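Local coordinates for mirolysin (Tannerella forsythia, PDB 6R7V), which probably cleaves peptide bonds as a pappalysin-family zinc metallopeptidase, seen here as a latent zymogen governed by a cysteine switch, at residues Q72-N75 / E76-R80; A195-P198 / Y199-G202; K136-L140 / G141-A145. The protein carries 1 engineered substitution. One frame throughout, in Å; residues are numbered along the deposited sequence.

Interaction 1 (Q72-N75 / E76-R80); sequences QVLN and EDFRR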
ATOM      1  N   GLN A  72      -8.254  -3.693  10.766  1.00 14.29           N
ATOM      2  CA  GLN A  72      -9.696  -3.556  10.481  1.00 14.14           C
ATOM      3  C   GLN A  72      -9.927  -2.697   9.228  1.00 14.73           C
ATOM      4  O   GLN A  72     -10.694  -3.086   8.336  1.00 15.50           O
ATOM      5  CB  GLN A  72     -10.404  -2.923  11.674  1.00 15.72           C
ATOM      6  CG  GLN A  72     -11.914  -2.847  11.493  1.00 24.66           C
ATOM      7  CD  GLN A  72     -12.616  -2.159  12.643  1.00 47.48           C
ATOM      8  OE1 GLN A  72     -12.032  -1.365  13.396  1.00 39.83           O
ATOM      9  NE2 GLN A  72     -13.898  -2.445  12.790  1.00 45.13           N
ATOM     10  N   VAL A  73      -9.221  -1.561   9.138  1.00 14.01           N
ATOM     11  CA  VAL A  73      -9.367  -0.677   7.978  1.00 13.00           C
ATOM     12  C   VAL A  73      -8.919  -1.390   6.693  1.00 14.14           C
ATOM     13  O   VAL A  73      -9.612  -1.291   5.667  1.00 14.08           O
ATOM     14  CB  VAL A  73      -8.557   0.622   8.196  1.00 14.02           C
ATOM     15  CG1 VAL A  73      -8.445   1.434   6.892  1.00 14.39           C
ATOM     16  CG2 VAL A  73      -9.187   1.499   9.286  1.00 14.70           C
ATOM     17  N   LEU A  74      -7.797  -2.131   6.724  1.00 13.11           N
ATOM     18  CA  LEU A  74      -7.383  -2.836   5.510  1.00 13.09           C
ATOM     19  C   LEU A  74      -8.436  -3.839   5.075  1.00 13.38           C
ATOM     20  O   LEU A  74      -8.759  -3.917   3.902  1.00 14.05           O
ATOM     21  CB  LEU A  74      -6.043  -3.547   5.684  1.00 13.07           C
ATOM     22  CG  LEU A  74      -4.824  -2.640   5.980  1.00 14.32           C
ATOM     23  CD1 LEU A  74      -3.586  -3.487   6.234  1.00 16.37           C
ATOM     24  CD2 LEU A  74      -4.503  -1.728   4.769  1.00 13.97           C
ATOM     25  N   ASN A  75      -9.020  -4.551   6.029  1.00 14.06           N
ATOM     26  CA  ASN A  75     -10.061  -5.528   5.700  1.00 14.89           C
ATOM     27  C   ASN A  75     -11.325  -4.860   5.189  1.00 19.02           C
ATOM     28  O   ASN A  75     -11.989  -5.445   4.337  1.00 19.93           O
ATOM     29  CB  ASN A  75     -10.352  -6.411   6.892  1.00 15.04           C
ATOM     30  CG  ASN A  75      -9.281  -7.486   7.024  1.00 16.86           C
ATOM     31  OD1 ASN A  75      -9.004  -8.171   6.053  1.00 19.83           O
ATOM     32  ND2 ASN A  75      -8.670  -7.650   8.183  1.00 17.70           N
ATOM     33  N   GLU A  76     -11.621  -3.645   5.623  1.00 14.06           N
ATOM     34  CA  GLU A  76     -12.754  -2.920   5.062  1.00 12.96           C
ATOM     35  C   GLU A  76     -12.462  -2.458   3.655  1.00 13.96           C
ATOM     36  O   GLU A  76     -13.229  -2.749   2.717  1.00 13.91           O
ATOM     37  CB  GLU A  76     -13.071  -1.667   5.901  1.00 14.67           C
ATOM     38  CG  GLU A  76     -13.662  -1.991   7.264  1.00 16.02           C
ATOM     39  CD  GLU A  76     -13.964  -0.766   8.116  1.00 21.22           C
ATOM     40  OE1 GLU A  76     -13.851   0.380   7.623  1.00 21.34           O
ATOM     41  OE2 GLU A  76     -14.298  -0.964   9.303  1.00 20.89           O
ATOM     42  N   ASP A  77     -11.313  -1.765   3.466  1.00 12.93           N
ATOM     43  CA  ASP A  77     -11.055  -1.161   2.155  1.00 12.29           C
ATOM     44  C   ASP A  77     -10.811  -2.175   1.060  1.00 12.91           C
ATOM     45  O   ASP A  77     -11.199  -1.902  -0.091  1.00 13.80           O
ATOM     46  CB  ASP A  77      -9.868  -0.206   2.284  1.00 13.36           C
ATOM     47  CG  ASP A  77     -10.144   0.997   3.200  1.00 14.22           C
ATOM     48  OD1 ASP A  77     -11.329   1.208   3.574  1.00 14.45           O
ATOM     49  OD2 ASP A  77      -9.192   1.748   3.498  1.00 13.98           O
ATOM     50  N   PHE A  78     -10.175  -3.302   1.378  1.00 13.17           N
ATOM     51  CA  PHE A  78      -9.886  -4.345   0.384  1.00 12.85           C
ATOM     52  C   PHE A  78     -11.035  -5.342   0.197  1.00 15.49           C
ATOM     53  O   PHE A  78     -10.892  -6.318  -0.556  1.00 16.86           O
ATOM     54  CB  PHE A  78      -8.589  -5.070   0.773  1.00 13.17           C
ATOM     55  CG  PHE A  78      -7.348  -4.277   0.455  1.00 12.36           C
ATOM     56  CD1 PHE A  78      -6.879  -3.296   1.332  1.00 12.23           C
ATOM     57  CD2 PHE A  78      -6.676  -4.458  -0.752  1.00 13.70           C
ATOM     58  CE1 PHE A  78      -5.779  -2.498   0.988  1.00 13.39           C
ATOM     59  CE2 PHE A  78      -5.537  -3.679  -1.068  1.00 14.98           C
ATOM     60  CZ  PHE A  78      -5.091  -2.723  -0.186  1.00 14.77           C
ATOM     61  N   ARG A  79     -12.190  -5.088   0.835  1.00 13.09           N
ATOM     62  CA  ARG A  79     -13.352  -5.970   0.631  1.00 13.51           C
ATOM     63  C   ARG A  79     -14.598  -5.115   0.357  1.00 15.98           C
ATOM     64  O   ARG A  79     -15.729  -5.628   0.446  1.00 16.91           O
ATOM     65  CB  ARG A  79     -13.551  -6.866   1.852  1.00 15.81           C
ATOM     66  CG  ARG A  79     -12.412  -7.876   2.045  1.00 19.23           C
ATOM     67  CD  ARG A  79     -12.721  -8.848   3.174  1.00 22.10           C
ATOM     68  NE  ARG A  79     -12.942  -8.195   4.461  1.00 21.42           N
ATOM     69  CZ  ARG A  79     -13.374  -8.840   5.539  1.00 26.56           C
ATOM     70  NH1 ARG A  79     -13.649 -10.135   5.480  1.00 28.34           N
ATOM     71  NH2 ARG A  79     -13.572  -8.187   6.675  1.00 24.83           N
ATOM     72  N   ARG A  80     -14.404  -3.826   0.013  1.00 14.85           N
ATOM     73  CA  ARG A  80     -15.498  -2.859  -0.154  1.00 14.21           C
ATOM     74  C   ARG A  80     -16.533  -2.969   1.007  1.00 17.61           C
ATOM     75  O   ARG A  80     -17.759  -2.960   0.802  1.00 18.17           O
ATOM     76  CB  ARG A  80     -16.162  -2.955  -1.533  1.00 17.19           C
ATOM     77  CG  ARG A  80     -16.955  -1.667  -1.825  1.00 18.12           C
ATOM     78  CD  ARG A  80     -17.045  -1.247  -3.288  1.00 18.44           C
ATOM     79  NE  ARG A  80     -17.759   0.027  -3.421  1.00 16.92           N
ATOM     80  CZ  ARG A  80     -17.237   1.246  -3.221  1.00 18.81           C
ATOM     81  NH1 ARG A  80     -15.962   1.390  -2.852  1.00 16.78           N
ATOM     82  NH2 ARG A  80     -17.999   2.330  -3.346  1.00 20.36           N
TER
HETATM   83  O   HOH W   1     -14.866  -3.443  10.106  1.00 28.94           O

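Interaction 2 (A195-P198 / Y199-G202); sequences AESP and YDKG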
ATOM      1  N   ALA A 195      -4.071   8.377  16.044  1.00 18.74           N
ATOM      2  CA  ALA A 195      -3.777   8.884  14.699  1.00 18.70           C
ATOM      3  C   ALA A 195      -4.170  10.347  14.582  1.00 23.66           C
ATOM      4  O   ALA A 195      -5.173  10.777  15.171  1.00 26.05           O
ATOM      5  CB  ALA A 195      -4.489   8.055  13.649  1.00 18.69           C
ATOM      6  N   GLU A 196      -3.362  11.117  13.847  1.00 19.65           N
ATOM      7  CA  GLU A 196      -3.545  12.555  13.713  1.00 19.71           C
ATOM      8  C   GLU A 196      -4.266  12.962  12.461  1.00 21.44           C
ATOM      9  O   GLU A 196      -3.904  12.586  11.336  1.00 20.02           O
ATOM     10  CB  GLU A 196      -2.192  13.261  13.780  1.00 21.48           C
ATOM     11  CG  GLU A 196      -1.610  13.192  15.178  1.00 31.07           C
ATOM     12  CD  GLU A 196      -0.283  13.893  15.381  1.00 55.86           C
ATOM     13  OE1 GLU A 196       0.422  13.540  16.355  1.00 60.14           O
ATOM     14  OE2 GLU A 196       0.055  14.792  14.574  1.00 50.56           O
ATOM     15  N   SER A 197      -5.326  13.741  12.665  1.00 18.88           N
ATOM     16  CA  SER A 197      -6.112  14.319  11.594  1.00 19.59           C
ATOM     17  C   SER A 197      -5.212  15.209  10.706  1.00 22.55           C
ATOM     18  O   SER A 197      -4.301  15.853  11.252  1.00 23.69           O
ATOM     19  CB  SER A 197      -7.236  15.135  12.223  1.00 26.52           C
ATOM     20  OG  SER A 197      -7.942  15.811  11.209  1.00 33.62           O
ATOM     21  N   PRO A 198      -5.362  15.224   9.363  1.00 20.31           N
ATOM     22  CA  PRO A 198      -6.433  14.612   8.564  1.00 20.07           C
ATOM     23  C   PRO A 198      -6.099  13.214   8.001  1.00 21.00           C
ATOM     24  O   PRO A 198      -6.810  12.732   7.110  1.00 20.71           O
ATOM     25  CB  PRO A 198      -6.619  15.637   7.445  1.00 21.84           C
ATOM     26  CG  PRO A 198      -5.222  16.114   7.179  1.00 25.77           C
ATOM     27  CD  PRO A 198      -4.530  16.123   8.531  1.00 22.32           C
ATOM     28  N   TYR A 199      -5.049  12.570   8.491  1.00 17.36           N
ATOM     29  CA  TYR A 199      -4.684  11.230   8.041  1.00 16.87           C
ATOM     30  C   TYR A 199      -4.873  10.294   9.222  1.00 18.48           C
ATOM     31  O   TYR A 199      -3.925   9.747   9.790  1.00 18.88           O
ATOM     32  CB  TYR A 199      -3.252  11.206   7.438  1.00 18.08           C
ATOM     33  CG  TYR A 199      -3.063  12.279   6.392  1.00 19.24           C
ATOM     34  CD1 TYR A 199      -3.652  12.168   5.136  1.00 20.65           C
ATOM     35  CD2 TYR A 199      -2.317  13.422   6.665  1.00 19.86           C
ATOM     36  CE1 TYR A 199      -3.511  13.165   4.183  1.00 21.24           C
ATOM     37  CE2 TYR A 199      -2.155  14.423   5.709  1.00 21.41           C
ATOM     38  CZ  TYR A 199      -2.755  14.289   4.468  1.00 24.60           C
ATOM     39  OH  TYR A 199      -2.595  15.266   3.513  1.00 27.66           O
ATOM     40  N   ASP A 200      -6.142  10.175   9.640  1.00 16.89           N
ATOM     41  CA  ASP A 200      -6.534   9.462  10.855  1.00 16.17           C
ATOM     42  C   ASP A 200      -7.600   8.396  10.610  1.00 17.81           C
ATOM     43  O   ASP A 200      -8.267   7.993  11.557  1.00 18.29           O
ATOM     44  CB  ASP A 200      -7.033  10.450  11.923  1.00 18.80           C
ATOM     45  CG  ASP A 200      -8.235  11.276  11.495  1.00 22.94           C
ATOM     46  OD1 ASP A 200      -8.514  11.356  10.261  1.00 21.54           O
ATOM     47  OD2 ASP A 200      -8.854  11.907  12.372  1.00 24.61           O
ATOM     48  N   LYS A 201      -7.756   7.916   9.350  1.00 16.12           N
ATOM     49  CA  LYS A 201      -8.723   6.850   9.085  1.00 14.50           C
ATOM     50  C   LYS A 201      -8.031   5.601   8.536  1.00 15.59           C
ATOM     51  O   LYS A 201      -8.717   4.694   8.048  1.00 15.68           O
ATOM     52  CB  LYS A 201      -9.860   7.308   8.142  1.00 16.32           C
ATOM     53  CG  LYS A 201     -10.617   8.553   8.610  1.00 19.26           C
ATOM     54  CD  LYS A 201     -11.384   8.244   9.878  1.00 18.86           C
ATOM     55  CE  LYS A 201     -12.154   9.422  10.439  1.00 23.80           C
ATOM     56  NZ  LYS A 201     -12.843   8.993  11.672  1.00 25.97           N
ATOM     57  N   GLY A 202      -6.700   5.531   8.683  1.00 14.56           N
ATOM     58  CA  GLY A 202      -5.931   4.359   8.276  1.00 14.71           C
ATOM     59  C   GLY A 202      -5.721   4.223   6.789  1.00 14.66           C
ATOM     60  O   GLY A 202      -5.287   3.147   6.336  1.00 13.50           O
TER
HETATM   61  O   HOH W   2      -7.709  12.059  14.924  1.00 41.65           O
HETATM   62  O   HOH W   3     -10.639  13.855  12.142  1.00 37.29           O

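Interaction 3 (K136-L140 / G141-A145); sequences KFSNL and GGNNA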
ATOM      1  N   LYS A 136      14.227  -1.231   8.483  1.00 17.55           N
ATOM      2  CA  LYS A 136      14.061  -2.633   8.122  1.00 16.76           C
ATOM      3  C   LYS A 136      15.251  -3.481   8.508  1.00 21.01           C
ATOM      4  O   LYS A 136      15.281  -4.673   8.182  1.00 21.01           O
ATOM      5  CB  LYS A 136      13.823  -2.738   6.598  1.00 16.78           C
ATOM      6  CG  LYS A 136      12.629  -1.925   6.146  1.00 16.63           C
ATOM      7  CD  LYS A 136      12.405  -2.081   4.652  1.00 18.35           C
ATOM      8  CE  LYS A 136      11.188  -1.277   4.216  1.00 17.93           C
ATOM      9  NZ  LYS A 136      11.118  -1.116   2.733  1.00 17.33           N
ATOM     10  N   PHE A 137      16.194  -2.908   9.261  1.00 19.81           N
ATOM     11  CA  PHE A 137      17.390  -3.631   9.652  1.00 19.39           C
ATOM     12  C   PHE A 137      17.700  -3.456  11.120  1.00 21.91           C
ATOM     13  O   PHE A 137      17.964  -2.337  11.586  1.00 21.86           O
ATOM     14  CB  PHE A 137      18.586  -3.173   8.829  1.00 20.83           C
ATOM     15  CG  PHE A 137      18.411  -3.535   7.376  1.00 22.48           C
ATOM     16  CD1 PHE A 137      18.152  -2.555   6.426  1.00 23.18           C
ATOM     17  CD2 PHE A 137      18.492  -4.865   6.960  1.00 28.15           C
ATOM     18  CE1 PHE A 137      17.985  -2.899   5.078  1.00 25.38           C
ATOM     19  CE2 PHE A 137      18.303  -5.208   5.617  1.00 30.30           C
ATOM     20  CZ  PHE A 137      18.083  -4.219   4.685  1.00 27.48           C
ATOM     21  N   SER A 138      17.712  -4.565  11.849  1.00 20.00           N
ATOM     22  CA  SER A 138      18.057  -4.558  13.268  1.00 19.62           C
ATOM     23  C   SER A 138      19.417  -3.893  13.533  1.00 22.78           C
ATOM     24  O   SER A 138      19.556  -3.135  14.501  1.00 21.15           O
ATOM     25  CB  SER A 138      18.084  -5.981  13.800  1.00 21.94           C
ATOM     26  OG  SER A 138      16.802  -6.579  13.707  1.00 21.85           O
ATOM     27  N   ASN A 139      20.407  -4.127  12.651  1.00 20.79           N
ATOM     28  CA  ASN A 139      21.741  -3.572  12.834  1.00 21.61           C
ATOM     29  C   ASN A 139      21.811  -2.062  12.622  1.00 25.80           C
ATOM     30  O   ASN A 139      22.778  -1.440  13.082  1.00 26.59           O
ATOM     31  CB  ASN A 139      22.744  -4.264  11.893  1.00 23.21           C
ATOM     32  CG  ASN A 139      22.969  -5.720  12.185  1.00 36.87           C
ATOM     33  OD1 ASN A 139      22.688  -6.234  13.275  1.00 28.79           O
ATOM     34  ND2 ASN A 139      23.498  -6.416  11.198  1.00 29.69           N
ATOM     35  N   LEU A 140      20.787  -1.473  11.970  1.00 23.60           N
ATOM     36  CA  LEU A 140      20.743  -0.040  11.659  1.00 23.57           C
ATOM     37  C   LEU A 140      19.743   0.703  12.546  1.00 26.18           C
ATOM     38  O   LEU A 140      19.409   1.857  12.266  1.00 26.38           O
ATOM     39  CB  LEU A 140      20.422   0.173  10.178  1.00 24.26           C
ATOM     40  CG  LEU A 140      21.422  -0.404   9.173  1.00 28.87           C
ATOM     41  CD1 LEU A 140      20.947  -0.173   7.778  1.00 28.89           C
ATOM     42  CD2 LEU A 140      22.810   0.195   9.345  1.00 33.79           C
ATOM     43  N   GLY A 141      19.310   0.057  13.616  1.00 20.86           N
ATOM     44  CA  GLY A 141      18.374   0.662  14.562  1.00 20.51           C
ATOM     45  C   GLY A 141      16.906   0.326  14.347  1.00 22.72           C
ATOM     46  O   GLY A 141      16.045   0.836  15.062  1.00 21.44           O
ATOM     47  N   GLY A 142      16.612  -0.537  13.381  1.00 19.18           N
ATOM     48  CA  GLY A 142      15.241  -0.934  13.104  1.00 18.52           C
ATOM     49  C   GLY A 142      14.973  -2.371  13.503  1.00 18.66           C
ATOM     50  O   GLY A 142      15.414  -2.836  14.567  1.00 17.61           O
ATOM     51  N   ASN A 143      14.246  -3.105  12.645  1.00 16.39           N
ATOM     52  CA  ASN A 143      13.965  -4.512  12.955  1.00 16.89           C
ATOM     53  C   ASN A 143      13.899  -5.322  11.662  1.00 19.24           C
ATOM     54  O   ASN A 143      13.166  -4.949  10.734  1.00 18.52           O
ATOM     55  CB  ASN A 143      12.665  -4.673  13.780  1.00 19.08           C
ATOM     56  CG  ASN A 143      12.489  -6.060  14.358  1.00 26.23           C
ATOM     57  OD1 ASN A 143      11.408  -6.663  14.302  1.00 26.76           O
ATOM     58  ND2 ASN A 143      13.543  -6.636  14.877  1.00 22.23           N
ATOM     59  N   ASN A 144      14.701  -6.393  11.569  1.00 18.19           N
ATOM     60  CA  ASN A 144      14.709  -7.229  10.362  1.00 17.23           C
ATOM     61  C   ASN A 144      13.322  -7.748  10.007  1.00 19.22           C
ATOM     62  O   ASN A 144      12.521  -8.073  10.888  1.00 20.28           O
ATOM     63  CB  ASN A 144      15.611  -8.446  10.544  1.00 17.74           C
ATOM     64  CG  ASN A 144      17.086  -8.164  10.606  1.00 26.03           C
ATOM     65  OD1 ASN A 144      17.563  -7.042  10.407  1.00 22.08           O
ATOM     66  ND2 ASN A 144      17.871  -9.210  10.869  1.00 24.98           N
ATOM     67  N   ALA A 145      13.053  -7.861   8.710  1.00 16.55           N
ATOM     68  CA  ALA A 145      11.802  -8.422   8.251  1.00 16.20           C
ATOM     69  C   ALA A 145      11.682  -9.893   8.622  1.00 18.18           C
ATOM     70  O   ALA A 145      12.689 -10.603   8.760  1.00 19.00           O
ATOM     71  CB  ALA A 145      11.738  -8.286   6.733  1.00 16.89           C
TER
HETATM   72  O   HOH W   4      14.925  -6.867   6.713  1.00 20.24           O
HETATM   73  O   HOH W   5      17.553  -2.332  16.200  1.00 22.74           O
HETATM   74  O   HOH W   6      20.177  -6.095  10.452  1.00 23.22           O

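Interaction 1 (Q72-N75 / E76-R80)
The carbonyls of Gln72, Val73 and Leu74 each accept the amide four residues on, with Glu76 N to Gln72 O at 2.9 Å, Asp77 N to Val73 O at 2.8 Å and Phe78 N to Leu74 O at 3.0 Å, whereas the amide of Arg79 turns back to Glu76 O. The fourth carbonyl, Asn75 O, is instead taken by a side chain. Arg79 NE lies 2.9 Å from Asn75 O with an N-H...O angle of 164°. The oxygen sits 6° out of the guanidinium plane, at its edge, although NE itself stands well above the carbonyl plane of Asn75. The chain of Arg79 bends at CG-CD (chi3 -59°), which brings NE back over the carbonyl. Asn75 OD1, bonded to Phe103 N, lies over one guanidinium face.

One turn apart along the helix, Gln72 CG meets Glu76 OE2 at 3.7 Å, with amide and carboxylate planes steeply inclined to each other. A water joins them, accepting from Gln72 NE2 and donating to Glu76 OE2 at 2.7 Å; that oxygen also forms a salt bridge with Arg191. Val73 CG1 lies beside Asp77, 3.5 Å from its OD2, an oxygen held by Arg203 and Thr206. Leu74 and Phe78 run side by side, CD2 reaching CE1 at 4.1 Å, while Leu74 O lies at the ring edge.

Phe78 is the first residue to leave helical backbone angles, so the contact is a helix C-terminus whose i to i+4 pattern is completed by an arginine side chain. Val73 and Leu74 of helix 64-77, with Phe78 just past its end, pack on Thr206 of helix 203-212, which carries the zinc ligands His207 and His211, consistent with the backing helix of metzincins.

Interaction 2 (A195-P198 / Y199-G202)
Glu196 and Tyr199 are joined by a backbone hydrogen bond, Tyr199 N to Glu196 O at 3.1 Å, bent to 136° at the hydrogen but lying in the carbonyl plane on a lone pair. The peptide between Ser197 and Pro198 is cis, and the backbone angles of these two residues, together with the i to i+3 bond, define a type VIa beta turn. Glu196 O has a further, weak hydrogen bond from His188 ND1, which also donates to Tyr199 O.

The main side-chain packing is a CH-pi contact. Pro198 and Tyr199 point the same way, and Pro198 CG sits over one face of the tyrosine ring, 4.0 Å from its centroid and 21° off the ring normal. The approach is displaced toward the rim, with CG 3.8 Å from Tyr199 CE2. A second apolar touch closes the open end of the turn, where Ala195 CB meets Asp200 CA at 3.7 Å.

Water carries the remaining polar links. Asp200 CG is placed between its backbone N and carbonyl carbon (chi1 60°), which turns the carboxylate back over Ser197, OD2 lying 3.6 Å from Ser197 CB. That oxygen receives two water hydrogen bonds: one water, at 2.8 Å from Asp200 OD2, also donates to Ala195 O; the other, at 2.7 Å from Asp200 OD2, reaches Ser197 OG weakly.

The turn lies at the surface, in the loop between strand 182-185 and helix 203-212. Tyr199 OH bonds Arg4 N, near the zinc-binding Cys6 in sequence, so the ring extends toward the N-terminal segment of the zymogen. Downstream, Gly202 occupies the N-cap position of helix 203-212, and its carbonyl accepts from Gln70 of helix 64-77.

Interaction 3 (K136-L140 / G141-A145)
Phe137 and Gly142 close a Schellman motif at the end of a short 3-10 segment: Gly142 N donates to Phe137 O at 2.9 Å, and inside this 6→1 bond Gly141 N makes a weak 5→2 bond to Ser138 O at 3.3 Å. The positive phi of Gly141 (96°), at the C' position, reverses the chain. Phe137 O is gripped twice, since Leu140 N reaches it at 3.0 Å from the opposite face of the carbonyl plane.

Beyond the turn, Ser138 and Asn144 satisfy one another reciprocally. Asn144 N donates to Ser138 OG at 3.0 Å, and Ser138 N donates to Asn144 OD1 at 2.9 Å, approaching from above the amide carbonyl plane. Asn144 CG stands beside its own backbone N (chi1 -70°), which brings OD1 back to the serine.

Asn143 O accepts a hydrogen bond from Trp155 NE1 of strand 152-157. Waters serve several other polar atoms. One water donates to Lys136 O and accepts from Ala145 N, so it bridges the two ends of the loop segment. A second donates to Ser138 O and Gly142 O, and a third accepts from Asn139 N while donating to Asn144 OD1 at 2.8 Å.

Along the chain the order is interaction 1, interaction 3, interaction 2. Interactions 1 and 2 have centres 16 Å apart and touch: Val73 CG2 lies 3.5 Å from Lys201 O, and Val73 CG1 lies 3.6 Å from Gly202 O. They thus join the end of helix 64-77 to the entry of helix 203-212, which supplies two zinc ligands. Interaction 3 stands apart, its centre 29 Å from that of interaction 1 and 26 Å from that of interaction 2, in the loop between strands 118-122 and 152-157 of the mixed sheet. Two contacts therefore meet at the N-terminal part of the zinc-bearing helix, while the third shapes a peripheral surface loop.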